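Local coordinates for protein rhamnosidase B (Bacillus sp., PDB 2OKX) that probably hydrolyses terminal alpha-L-rhamnose units from rhamnose-containing glycosides, as an alpha-L-rhamnosidase of glycoside hydrolase family 78, at residues P19-W23 / R138-P142; L134-R138 / V153-L159. All coordinates share one frame; numbering follows the deposited sequence.

Contact 1: P19-W23 / R138-P142; sequences PRNEW and RSNSP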
# COMPACT_ATOMS: atom_id res chain seq x y z
N PRO A 19 -8.70 -22.51 -0.13
CA PRO A 19 -8.94 -22.28 1.30
C PRO A 19 -8.60 -20.85 1.69
O PRO A 19 -7.78 -20.19 1.04
CB PRO A 19 -8.03 -23.30 1.96
CG PRO A 19 -6.86 -23.35 1.02
CD PRO A 19 -7.53 -23.37 -0.33
N ARG A 20 -9.23 -20.38 2.76
CA ARG A 20 -8.98 -19.03 3.24
C ARG A 20 -7.72 -18.97 4.09
O ARG A 20 -7.51 -19.81 4.97
CB ARG A 20 -10.15 -18.54 4.09
CG ARG A 20 -9.93 -17.17 4.76
CD ARG A 20 -10.86 -16.99 5.95
NE ARG A 20 -10.69 -15.73 6.67
CZ ARG A 20 -11.19 -14.56 6.27
NH1 ARG A 20 -11.88 -14.46 5.14
NH2 ARG A 20 -11.02 -13.48 7.03
N ASN A 21 -6.88 -17.98 3.82
CA ASN A 21 -5.67 -17.75 4.61
C ASN A 21 -4.95 -19.04 5.01
O ASN A 21 -4.79 -19.31 6.20
CB ASN A 21 -6.06 -16.95 5.86
CG ASN A 21 -4.87 -16.50 6.68
OD1 ASN A 21 -5.02 -16.14 7.85
ND2 ASN A 21 -3.69 -16.51 6.08
N GLU A 22 -4.52 -19.82 4.03
CA GLU A 22 -3.82 -21.07 4.33
C GLU A 22 -2.40 -21.08 3.81
O GLU A 22 -2.15 -20.79 2.65
CB GLU A 22 -4.58 -22.27 3.74
CG GLU A 22 -3.89 -23.61 3.98
CD GLU A 22 -4.68 -24.79 3.42
OE1 GLU A 22 -4.31 -25.31 2.34
OE2 GLU A 22 -5.67 -25.18 4.07
N TRP A 23 -1.46 -21.42 4.69
CA TRP A 23 -0.05 -21.51 4.31
C TRP A 23 0.27 -22.99 4.18
O TRP A 23 0.12 -23.76 5.13
CB TRP A 23 0.82 -20.84 5.38
CG TRP A 23 0.61 -19.34 5.46
CD1 TRP A 23 -0.31 -18.60 4.77
CD2 TRP A 23 1.36 -18.41 6.26
NE1 TRP A 23 -0.19 -17.27 5.10
CE2 TRP A 23 0.82 -17.13 6.01
CE3 TRP A 23 2.42 -18.54 7.17
CZ2 TRP A 23 1.32 -15.97 6.63
CZ3 TRP A 23 2.91 -17.39 7.78
CH2 TRP A 23 2.36 -16.12 7.51
N ARG A 138 -2.58 -20.56 12.03
CA ARG A 138 -4.02 -20.44 12.20
C ARG A 138 -4.70 -19.73 11.03
O ARG A 138 -4.45 -18.55 10.78
CB ARG A 138 -4.34 -19.69 13.50
CG ARG A 138 -3.61 -20.22 14.73
CD ARG A 138 -3.72 -21.74 14.85
NE ARG A 138 -3.25 -22.23 16.14
CZ ARG A 138 -2.93 -23.49 16.40
NH1 ARG A 138 -3.03 -24.42 15.45
NH2 ARG A 138 -2.52 -23.84 17.61
N SER A 139 -5.57 -20.46 10.33
CA SER A 139 -6.27 -19.90 9.19
C SER A 139 -7.38 -18.93 9.56
O SER A 139 -8.07 -18.41 8.67
CB SER A 139 -6.84 -21.03 8.32
OG SER A 139 -5.80 -21.70 7.63
N ASN A 140 -7.58 -18.69 10.84
CA ASN A 140 -8.61 -17.74 11.26
C ASN A 140 -7.99 -16.41 11.71
O ASN A 140 -8.68 -15.57 12.30
CB ASN A 140 -9.47 -18.31 12.39
CG ASN A 140 -8.70 -18.49 13.69
OD1 ASN A 140 -9.27 -18.37 14.78
ND2 ASN A 140 -7.42 -18.78 13.59
N SER A 141 -6.70 -16.22 11.44
CA SER A 141 -6.03 -14.98 11.85
C SER A 141 -6.68 -13.78 11.16
O SER A 141 -7.36 -13.92 10.14
CB SER A 141 -4.52 -15.05 11.52
OG SER A 141 -4.29 -15.06 10.13
N PRO A 142 -6.50 -12.58 11.72
CA PRO A 142 -7.09 -11.36 11.16
C PRO A 142 -6.77 -11.01 9.72
O PRO A 142 -5.65 -11.20 9.24
CB PRO A 142 -6.60 -10.26 12.12
CG PRO A 142 -6.35 -10.99 13.40
CD PRO A 142 -5.69 -12.25 12.91
O HOH W 1 -10.30 -14.16 9.97
O HOH W 2 -8.41 -15.87 8.33
O HOH W 3 -6.84 -23.91 5.88
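Asn-21 and Ser-139 bring the segments 19-23 and 138-142 together: the loop residues leading into strand 22-31, part of an antiparallel sheet, lie against a type I beta turn running from Arg-138 to Ser-141. The close-packed part is centred on Asn-21. Its CB sits 3.8 Å from Ser-139 O, and on the backbone side the CA of Ser-139 comes within 3.4 Å of Asn-21 O in a CA-H...O contact. With CG trans to the main-chain nitrogen (chi1 -173°), the Asn-21 amide reaches across the turn, and OD1 lies 2.6 Å from Ser-141 OG. Two acceptors, Asn-21 OD1 and Gly-151 O, compete for the one proton of this hydroxyl.

Ser-139 is deposited in two conformers. In the one described here its OG donates to Asn-21 O at 3.0 Å, approaching from above the carbonyl plane, and water 3 lies between this OG and Glu-22 OE2. Both links of the OG hold for this conformer only and are therefore doubtful.

The side of Arg-20 is looser and is bridged by water. The extended chain of Arg-20 runs past the turn, its NE giving a hydrogen bond to water 2 at 2.8 Å. That water lies 2.6 Å from Ser-139 O and is also in bonding range of Ser-141 O, while water 1 accepts from NH2 and lies within bonding range of Ser-141 O. The same NH2 forms a salt bridge with Asp-224 OD1.

Contact 2: L134-R138 / V153-L159; sequences LGGQR and VIDAREL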
# COMPACT_ATOMS: atom_id res chain seq x y z
N LEU A 134 1.34 -25.65 6.86
CA LEU A 134 2.38 -25.21 7.78
C LEU A 134 1.82 -25.41 9.18
O LEU A 134 0.79 -24.84 9.53
CB LEU A 134 2.71 -23.73 7.57
CG LEU A 134 3.76 -23.14 8.51
CD1 LEU A 134 5.12 -23.76 8.20
CD2 LEU A 134 3.82 -21.62 8.32
N GLY A 135 2.50 -26.23 9.97
CA GLY A 135 2.04 -26.50 11.32
C GLY A 135 1.92 -25.28 12.21
O GLY A 135 2.82 -24.44 12.25
N GLY A 136 0.81 -25.18 12.93
CA GLY A 136 0.60 -24.06 13.83
C GLY A 136 0.05 -22.78 13.21
O GLY A 136 -0.34 -21.87 13.94
N GLN A 137 0.02 -22.70 11.88
CA GLN A 137 -0.50 -21.51 11.22
C GLN A 137 -2.02 -21.50 11.28
O GLN A 137 -2.68 -22.33 10.65
CB GLN A 137 -0.02 -21.45 9.77
CG GLN A 137 -0.41 -20.17 9.05
CD GLN A 137 -1.69 -20.31 8.24
OE1 GLN A 137 -2.49 -19.39 8.15
NE2 GLN A 137 -1.86 -21.47 7.62
N ARG A 138 -2.58 -20.56 12.03
CA ARG A 138 -4.02 -20.44 12.20
C ARG A 138 -4.70 -19.73 11.03
O ARG A 138 -4.45 -18.55 10.78
CB ARG A 138 -4.34 -19.69 13.50
CG ARG A 138 -3.61 -20.22 14.73
CD ARG A 138 -3.72 -21.74 14.85
NE ARG A 138 -3.25 -22.23 16.14
CZ ARG A 138 -2.93 -23.49 16.40
NH1 ARG A 138 -3.03 -24.42 15.45
NH2 ARG A 138 -2.52 -23.84 17.61
N VAL A 153 -0.91 -15.69 12.74
CA VAL A 153 -0.88 -16.17 14.12
C VAL A 153 -0.28 -17.57 13.97
O VAL A 153 -0.88 -18.44 13.35
CB VAL A 153 -2.28 -16.28 14.73
CG1 VAL A 153 -2.20 -17.00 16.07
CG2 VAL A 153 -2.86 -14.89 14.93
N ILE A 154 0.92 -17.75 14.51
CA ILE A 154 1.63 -19.02 14.40
C ILE A 154 1.98 -19.64 15.74
O ILE A 154 2.64 -19.00 16.57
CB ILE A 154 2.97 -18.84 13.63
CG1 ILE A 154 2.74 -18.09 12.31
CG2 ILE A 154 3.63 -20.19 13.39
CD1 ILE A 154 1.93 -18.86 11.28
N ASP A 155 1.55 -20.88 15.96
CA ASP A 155 1.87 -21.57 17.20
C ASP A 155 2.99 -22.54 16.86
O ASP A 155 2.76 -23.63 16.32
CB ASP A 155 0.65 -22.32 17.73
CG ASP A 155 0.88 -22.92 19.10
OD1 ASP A 155 -0.10 -23.14 19.83
OD2 ASP A 155 2.06 -23.19 19.44
N ALA A 156 4.22 -22.14 17.18
CA ALA A 156 5.41 -22.92 16.88
C ALA A 156 5.44 -24.30 17.53
O ALA A 156 6.21 -25.17 17.12
CB ALA A 156 6.66 -22.13 17.26
N ARG A 157 4.62 -24.51 18.55
CA ARG A 157 4.58 -25.81 19.22
C ARG A 157 4.06 -26.90 18.28
O ARG A 157 4.31 -28.08 18.49
CB ARG A 157 3.71 -25.73 20.47
CG ARG A 157 4.30 -24.85 21.55
CD ARG A 157 3.32 -24.63 22.68
NE ARG A 157 2.10 -23.98 22.23
CZ ARG A 157 1.15 -23.55 23.05
NH1 ARG A 157 1.28 -23.70 24.36
NH2 ARG A 157 0.06 -22.96 22.56
N GLU A 158 3.35 -26.49 17.23
CA GLU A 158 2.80 -27.44 16.26
C GLU A 158 3.50 -27.33 14.91
O GLU A 158 3.09 -27.95 13.94
CB GLU A 158 1.30 -27.18 16.06
CG GLU A 158 0.52 -27.12 17.35
CD GLU A 158 -0.94 -26.79 17.13
OE1 GLU A 158 -1.64 -26.54 18.13
OE2 GLU A 158 -1.39 -26.79 15.96
N LEU A 159 4.57 -26.54 14.87
CA LEU A 159 5.32 -26.34 13.64
C LEU A 159 6.61 -27.15 13.58
O LEU A 159 7.40 -27.15 14.53
CB LEU A 159 5.64 -24.84 13.47
CG LEU A 159 6.46 -24.34 12.28
CD1 LEU A 159 7.93 -24.60 12.50
CD2 LEU A 159 5.99 -25.00 11.01
O HOH W 4 -1.21 -27.19 13.39
O HOH W 5 -2.06 -17.34 10.39
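Arg-138 crosses Val-153 at about a right angle and continues to a pair of acidic side chains. Its CB lies 3.7 Å from Val-153 O and also borders the valine CB. The next carbon, CG, stands beside the main-chain nitrogen (chi1 -50°), which lays it 3.5 Å from Val-153 O and 3.8 Å from Val-153 CG1. A second bend at chi2 then turns the chain toward Glu-158. There the guanidinium grips the carboxylate end-on, NH1 to OE2 and NH2 to OE1. The NH2 bond, 2.9 Å to OE1, is almost straight at 174° and lies in the guanidinium plane, yet both carboxylate oxygens are met from above their own plane, the two flat groups being turned 65° apart. NH2 also lies 3.4 Å from Asp-155 OD1, a long and weak ion pair.

The backbones themselves form a single antiparallel bridge, with Gln-137 and Ile-154 as the non-hydrogen-bonded pair: Arg-138 N donates to Val-153 O, and Asp-155 N to Gly-136 O. A type II turn from Leu-134 to Gln-137 leads into it, with Gly-136 at its third position. Strand 153-155 also pairs in parallel with strand 485-489, tying this loop to the concanavalin-like domain.

The Asp-155 carboxylate is held in turn by Arg-157, side-on through NE and NH2, and its OD2 also accepts from Arg-157 N in an Asx turn. On the apolar flank Ile-154 CD1 packs 3.5 Å from Gln-137 CG. Water 4 connects Gly-136 N to Glu-158 OE2, the oxygen bound by Arg-138 NH1.

How the contacts relate
Contacts 1 and 2 follow each other along one loop and share Arg-138, where the Leu-134 to Gln-137 turn gives way to the Arg-138 to Ser-141 turn; their centres lie about 11 Å apart. Two further links join them: a probable hydrogen bond between Trp-23 O and Leu-134 N at 2.8 Å, and packing of Ser-141 CB on Val-153 CG2 at 3.8 Å. Contact 1 holds the loop against the residues leading into strand 22-31, and contact 2 holds it to strand 153-155 and the 3-10 turn that follows. Neither includes a known catalytic residue; the active site is probably in the six-hairpin glycosidase domain, as in relatives. A glycerol, probably from crystallisation, lies about 4 Å from the Leu-134 side chain.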